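Local coordinates for protein acyl-CoA thioesterase (Alicyclobacillus acidocaldarius subsp. acidocaldarius, PDB 3RQB) that is probably an acyl-CoA thioesterase, expected to hydrolyse the thioester bond of acyl-CoA substrates, built from two hotdog-fold domains, at residues 158-172 with 188-201. Sequence-based numbering, arbitrary orientation.
Sequences SAFDEVQDATTYQWM and LCDTFVPRVYVKLK
Both terminal nitrogens of R195 converge on T168 OG1, which lies in the guanidinium plane, 2.7 Å from R195 NH1. The second bond, from R195 NH2 to T168 OG1, is longer at 3.0 Å. R195 NH1 also reaches A166 O at 2.6 Å, while NE bonds to Q246 on strand 243-251 and T168 OG1 has a further partner in G157 O. V198 CG2 sits over one face of the guanidinium group near its rim, and the bonds at the edge, NE to Q246 among them, hold its orientation. With an alanine here, A166 O and the T168 hydroxyl would probably lose these N-H donors, and V198 CG2 the flat group it packs on.

K199 near the end of helix 195-200 and K201 just beyond it hold the preceding loop. K201, which leaves the helix with a positive phi of 64°, bends at chi2 (-61°) and brings NZ to V163 O (2.6 Å, in the carbonyl plane), S158 O and its own V198 O, tying three carbonyls to one ammonium. K199 NZ donates to Q164 O at 2.6 Å and forms a salt bridge with E123 of the second subunit.

Farther along, the contact turns to packing. The Q170 amide crosses the F192 ring with the planes 41° apart, Q170 CD 3.4 Å from F192 CD1. M172, a selenomethionine, sets SE obliquely 4.8 Å from the centroid of the same ring, a Met-aromatic contact, and packs CG against L188 CD2.

The short helix thus packs on the loop leading into strand 168-174, and the segment before it on the strand's side chains, within the C-terminal hotdog domain of a probable double-hotdog acyl-CoA thioesterase.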
loop_
_atom_site.group_PDB
_atom_site.type_symbol
_atom_site.label_atom_id
_atom_site.label_comp_id
_atom_site.label_asym_id
_atom_site.label_seq_id
_atom_site.Cartn_x
_atom_site.Cartn_y
_atom_site.Cartn_z
ATOM N N SER B 158 -11.705 17.015 12.340
ATOM C CA SER B 158 -12.390 16.041 13.190
ATOM C C SER B 158 -13.827 15.795 12.745
ATOM O O SER B 158 -14.275 16.331 11.726
ATOM C CB SER B 158 -12.350 16.445 14.672
ATOM O OG SER B 158 -12.976 17.698 14.899
ATOM N N ALA B 159 -14.534 14.961 13.501
ATOM C CA ALA B 159 -15.973 14.799 13.317
ATOM C C ALA B 159 -16.779 15.859 14.111
ATOM O O ALA B 159 -18.012 15.920 14.026
ATOM C CB ALA B 159 -16.400 13.386 13.699
ATOM N N PHE B 160 -16.077 16.639 14.936
ATOM C CA PHE B 160 -16.663 17.789 15.623
ATOM C C PHE B 160 -16.372 19.141 14.991
ATOM O O PHE B 160 -16.870 20.169 15.443
ATOM C CB PHE B 160 -16.257 17.729 17.082
ATOM C CG PHE B 160 -16.417 16.358 17.649
ATOM C CD1 PHE B 160 -15.379 15.436 17.569
ATOM C CD2 PHE B 160 -17.636 15.952 18.180
ATOM C CE1 PHE B 160 -15.536 14.147 18.057
ATOM C CE2 PHE B 160 -17.800 14.665 18.673
ATOM C CZ PHE B 160 -16.750 13.761 18.612
ATOM N N ASP B 161 -15.580 19.121 13.924
ATOM C CA ASP B 161 -15.080 20.334 13.305
ATOM C C ASP B 161 -16.143 20.931 12.403
ATOM O O ASP B 161 -17.189 20.319 12.170
ATOM C CB ASP B 161 -13.868 19.967 12.441
ATOM C CG ASP B 161 -12.700 20.905 12.641
ATOM O OD1 ASP B 161 -11.550 20.422 12.625
ATOM O OD2 ASP B 161 -12.930 22.124 12.810
ATOM N N GLU B 162 -15.850 22.109 11.857
ATOM C CA GLU B 162 -16.710 22.733 10.861
ATOM C C GLU B 162 -16.151 22.423 9.492
ATOM O O GLU B 162 -16.695 22.840 8.465
ATOM C CB GLU B 162 -16.751 24.240 11.063
ATOM C CG GLU B 162 -18.152 24.805 11.134
ATOM C CD GLU B 162 -18.492 25.320 12.520
ATOM O OE1 GLU B 162 -18.464 26.554 12.717
ATOM O OE2 GLU B 162 -18.787 24.494 13.414
ATOM N N VAL B 163 -15.049 21.679 9.507
ATOM C CA VAL B 163 -14.249 21.386 8.321
ATOM C C VAL B 163 -14.944 20.452 7.332
ATOM O O VAL B 163 -15.328 19.333 7.674
ATOM C CB VAL B 163 -12.907 20.769 8.743
ATOM C CG1 VAL B 163 -12.198 20.167 7.545
ATOM C CG2 VAL B 163 -12.042 21.812 9.432
ATOM N N GLN B 164 -15.075 20.910 6.095
ATOM C CA GLN B 164 -15.908 20.216 5.123
ATOM C C GLN B 164 -15.155 19.253 4.205
ATOM O O GLN B 164 -15.761 18.584 3.369
ATOM C CB GLN B 164 -16.705 21.248 4.312
ATOM C CG GLN B 164 -17.427 22.244 5.206
ATOM C CD GLN B 164 -18.007 23.405 4.421
ATOM O OE1 GLN B 164 -17.954 23.418 3.189
ATOM N NE2 GLN B 164 -18.562 24.387 5.127
ATOM N N ASP B 165 -13.839 19.185 4.365
ATOM C CA ASP B 165 -13.040 18.217 3.629
ATOM C C ASP B 165 -12.622 17.054 4.527
ATOM O O ASP B 165 -12.970 17.015 5.708
ATOM C CB ASP B 165 -11.808 18.883 3.029
ATOM C CG ASP B 165 -11.025 19.673 4.050
ATOM O OD1 ASP B 165 -9.973 19.175 4.499
ATOM O OD2 ASP B 165 -11.473 20.783 4.415
ATOM N N ALA B 166 -11.884 16.106 3.955
ATOM C CA ALA B 166 -11.481 14.888 4.662
ATOM C C ALA B 166 -10.083 14.924 5.288
ATOM O O ALA B 166 -9.599 13.908 5.765
ATOM C CB ALA B 166 -11.629 13.678 3.750
ATOM N N THR B 167 -9.415 16.068 5.230
ATOM C CA THR B 167 -8.012 16.155 5.645
ATOM C C THR B 167 -7.818 16.435 7.139
ATOM O O THR B 167 -8.363 17.395 7.679
ATOM C CB THR B 167 -7.248 17.227 4.821
ATOM O OG1 THR B 167 -7.128 16.803 3.451
ATOM C CG2 THR B 167 -5.869 17.471 5.409
ATOM N N THR B 168 -7.020 15.597 7.791
ATOM C CA THR B 168 -6.728 15.747 9.216
ATOM C C THR B 168 -5.258 16.066 9.477
ATOM O O THR B 168 -4.367 15.498 8.838
ATOM C CB THR B 168 -7.072 14.457 10.001
ATOM O OG1 THR B 168 -8.493 14.308 10.078
ATOM C CG2 THR B 168 -6.502 14.505 11.418
ATOM N N TYR B 169 -5.016 16.991 10.406
ATOM C CA TYR B 169 -3.681 17.199 10.978
ATOM C C TYR B 169 -3.735 16.904 12.473
ATOM O O TYR B 169 -4.673 17.323 13.152
ATOM C CB TYR B 169 -3.198 18.641 10.811
ATOM C CG TYR B 169 -3.119 19.170 9.392
ATOM C CD1 TYR B 169 -3.119 18.317 8.292
ATOM C CD2 TYR B 169 -3.035 20.542 9.158
ATOM C CE1 TYR B 169 -3.044 18.828 6.992
ATOM C CE2 TYR B 169 -2.959 21.059 7.875
ATOM C CZ TYR B 169 -2.966 20.207 6.791
ATOM O OH TYR B 169 -2.891 20.741 5.515
ATOM N N GLN B 170 -2.743 16.190 12.992
ATOM C CA GLN B 170 -2.659 16.003 14.433
ATOM C C GLN B 170 -1.240 15.818 14.960
ATOM O O GLN B 170 -0.372 15.243 14.296
ATOM C CB GLN B 170 -3.526 14.823 14.868
ATOM C CG GLN B 170 -3.004 13.466 14.429
ATOM C CD GLN B 170 -4.094 12.399 14.441
ATOM O OE1 GLN B 170 -5.278 12.704 14.254
ATOM N NE2 GLN B 170 -3.697 11.140 14.659
ATOM N N TRP B 171 -1.017 16.317 16.167
ATOM C CA TRP B 171 0.169 15.957 16.909
ATOM C C TRP B 171 -0.181 14.690 17.649
ATOM O O TRP B 171 -1.270 14.568 18.218
ATOM C CB TRP B 171 0.547 17.048 17.904
ATOM C CG TRP B 171 1.027 18.307 17.258
ATOM C CD1 TRP B 171 0.389 19.517 17.235
ATOM C CD2 TRP B 171 2.251 18.482 16.534
ATOM N NE1 TRP B 171 1.140 20.434 16.544
ATOM C CE2 TRP B 171 2.289 19.828 16.103
ATOM C CE3 TRP B 171 3.319 17.633 16.206
ATOM C CZ2 TRP B 171 3.356 20.346 15.359
ATOM C CZ3 TRP B 171 4.379 18.147 15.468
ATOM C CH2 TRP B 171 4.386 19.492 15.053
HETATM N N MSE B 172 0.737 13.737 17.628
HETATM C CA MSE B 172 0.503 12.463 18.279
HETATM C C MSE B 172 1.810 11.841 18.752
HETATM O O MSE B 172 2.867 11.997 18.123
HETATM C CB MSE B 172 -0.190 11.510 17.308
HETATM C CG MSE B 172 0.705 11.132 16.147
HETATM SE SE MSE B 172 -0.235 10.629 14.534
HETATM C CE MSE B 172 1.295 10.545 13.335
ATOM N N LEU B 188 1.175 4.134 14.866
ATOM C CA LEU B 188 0.747 5.526 14.885
ATOM C C LEU B 188 0.026 5.929 13.619
ATOM O O LEU B 188 -0.592 6.982 13.580
ATOM C CB LEU B 188 1.923 6.459 15.143
ATOM C CG LEU B 188 2.256 6.552 16.634
ATOM C CD1 LEU B 188 3.635 7.141 16.841
ATOM C CD2 LEU B 188 1.212 7.371 17.377
ATOM N N CYS B 189 0.108 5.089 12.592
ATOM C CA CYS B 189 -0.532 5.381 11.309
ATOM C C CYS B 189 -1.985 4.945 11.251
ATOM O O CYS B 189 -2.708 5.313 10.323
ATOM C CB CYS B 189 0.228 4.731 10.162
ATOM S SG CYS B 189 1.988 5.136 10.118
ATOM N N ASP B 190 -2.397 4.114 12.201
ATOM C CA ASP B 190 -3.812 3.824 12.372
ATOM C C ASP B 190 -4.460 4.693 13.448
ATOM O O ASP B 190 -5.613 4.469 13.815
ATOM C CB ASP B 190 -4.104 2.340 12.600
ATOM C CG ASP B 190 -5.578 2.015 12.398
ATOM O OD1 ASP B 190 -6.192 2.682 11.537
ATOM O OD2 ASP B 190 -6.132 1.128 13.092
ATOM N N THR B 191 -3.721 5.662 13.980
ATOM C CA THR B 191 -4.275 6.492 15.051
ATOM C C THR B 191 -5.201 7.604 14.530
ATOM O O THR B 191 -5.772 8.368 15.308
ATOM C CB THR B 191 -3.169 7.112 15.932
ATOM O OG1 THR B 191 -2.395 8.036 15.163
ATOM C CG2 THR B 191 -2.259 6.036 16.469
ATOM N N PHE B 192 -5.358 7.679 13.212
ATOM C CA PHE B 192 -6.251 8.668 12.613
ATOM C C PHE B 192 -7.720 8.292 12.690
ATOM O O PHE B 192 -8.116 7.168 12.368
ATOM C CB PHE B 192 -5.885 8.912 11.151
ATOM C CG PHE B 192 -4.530 9.517 10.966
ATOM C CD1 PHE B 192 -4.250 10.777 11.465
ATOM C CD2 PHE B 192 -3.536 8.831 10.292
ATOM C CE1 PHE B 192 -2.996 11.343 11.299
ATOM C CE2 PHE B 192 -2.287 9.387 10.128
ATOM C CZ PHE B 192 -2.016 10.648 10.630
ATOM N N VAL B 193 -8.526 9.260 13.102
ATOM C CA VAL B 193 -9.963 9.132 13.024
ATOM C C VAL B 193 -10.323 8.740 11.599
ATOM O O VAL B 193 -9.708 9.226 10.654
ATOM C CB VAL B 193 -10.617 10.459 13.375
ATOM C CG1 VAL B 193 -11.974 10.591 12.706
ATOM C CG2 VAL B 193 -10.725 10.585 14.884
ATOM N N PRO B 194 -11.315 7.845 11.439
ATOM C CA PRO B 194 -11.690 7.307 10.127
ATOM C C PRO B 194 -12.136 8.423 9.207
ATOM O O PRO B 194 -13.020 9.197 9.593
ATOM C CB PRO B 194 -12.900 6.418 10.450
ATOM C CG PRO B 194 -12.763 6.098 11.880
ATOM C CD PRO B 194 -12.195 7.336 12.500
ATOM N N ARG B 195 -11.579 8.479 8.000
ATOM C CA ARG B 195 -11.814 9.627 7.128
ATOM C C ARG B 195 -13.316 9.970 7.059
ATOM O O ARG B 195 -13.718 11.130 7.217
ATOM C CB ARG B 195 -11.239 9.374 5.728
ATOM C CG ARG B 195 -9.708 9.252 5.656
ATOM C CD ARG B 195 -9.000 10.501 6.161
ATOM N NE ARG B 195 -8.766 10.440 7.604
ATOM C CZ ARG B 195 -8.723 11.493 8.418
ATOM N NH1 ARG B 195 -8.903 12.713 7.949
ATOM N NH2 ARG B 195 -8.502 11.324 9.711
ATOM N N VAL B 196 -14.143 8.944 6.868
ATOM C CA VAL B 196 -15.578 9.125 6.688
ATOM C C VAL B 196 -16.264 9.869 7.855
ATOM O O VAL B 196 -17.102 10.742 7.629
ATOM C CB VAL B 196 -16.270 7.777 6.379
ATOM C CG1 VAL B 196 -16.329 6.918 7.622
ATOM C CG2 VAL B 196 -17.669 7.996 5.818
ATOM N N TYR B 197 -15.911 9.538 9.094
ATOM C CA TYR B 197 -16.412 10.307 10.233
ATOM C C TYR B 197 -16.130 11.792 10.005
ATOM O O TYR B 197 -17.011 12.638 10.163
ATOM C CB TYR B 197 -15.740 9.890 11.547
ATOM C CG TYR B 197 -16.004 8.472 12.017
ATOM C CD1 TYR B 197 -16.798 7.602 11.282
ATOM C CD2 TYR B 197 -15.460 8.006 13.211
ATOM C CE1 TYR B 197 -17.035 6.299 11.722
ATOM C CE2 TYR B 197 -15.692 6.711 13.659
ATOM C CZ TYR B 197 -16.481 5.860 12.911
ATOM O OH TYR B 197 -16.713 4.570 13.347
ATOM N N VAL B 198 -14.890 12.100 9.640
ATOM C CA VAL B 198 -14.481 13.481 9.442
ATOM C C VAL B 198 -15.385 14.165 8.425
ATOM O O VAL B 198 -15.727 15.350 8.563
ATOM C CB VAL B 198 -13.034 13.579 8.933
ATOM C CG1 VAL B 198 -12.526 14.992 9.121
ATOM C CG2 VAL B 198 -12.127 12.576 9.648
ATOM N N LYS B 199 -15.777 13.408 7.406
ATOM C CA LYS B 199 -16.607 13.952 6.335
ATOM C C LYS B 199 -18.088 14.087 6.719
ATOM O O LYS B 199 -18.744 15.058 6.351
ATOM C CB LYS B 199 -16.453 13.113 5.062
ATOM C CG LYS B 199 -17.017 13.767 3.798
ATOM C CD LYS B 199 -16.191 14.974 3.320
ATOM C CE LYS B 199 -16.691 15.495 1.965
ATOM N NZ LYS B 199 -16.029 16.761 1.522
ATOM N N LEU B 200 -18.618 13.100 7.431
ATOM C CA LEU B 200 -20.019 13.134 7.822
ATOM C C LEU B 200 -20.305 13.732 9.190
ATOM O O LEU B 200 -21.468 13.940 9.524
ATOM C CB LEU B 200 -20.589 11.724 7.796
ATOM C CG LEU B 200 -20.394 11.013 6.463
ATOM C CD1 LEU B 200 -21.162 9.684 6.459
ATOM C CD2 LEU B 200 -20.820 11.934 5.307
ATOM N N LYS B 201 -19.273 13.965 9.998
ATOM C CA LYS B 201 -19.471 14.517 11.345
ATOM C C LYS B 201 -20.266 13.569 12.289
ATOM O O LYS B 201 -20.468 13.874 13.474
ATOM C CB LYS B 201 -20.087 15.920 11.293
ATOM C CG LYS B 201 -19.412 16.867 10.305
ATOM C CD LYS B 201 -17.953 17.103 10.647
ATOM C CE LYS B 201 -17.290 18.002 9.617
ATOM N NZ LYS B 201 -15.818 17.944 9.783
#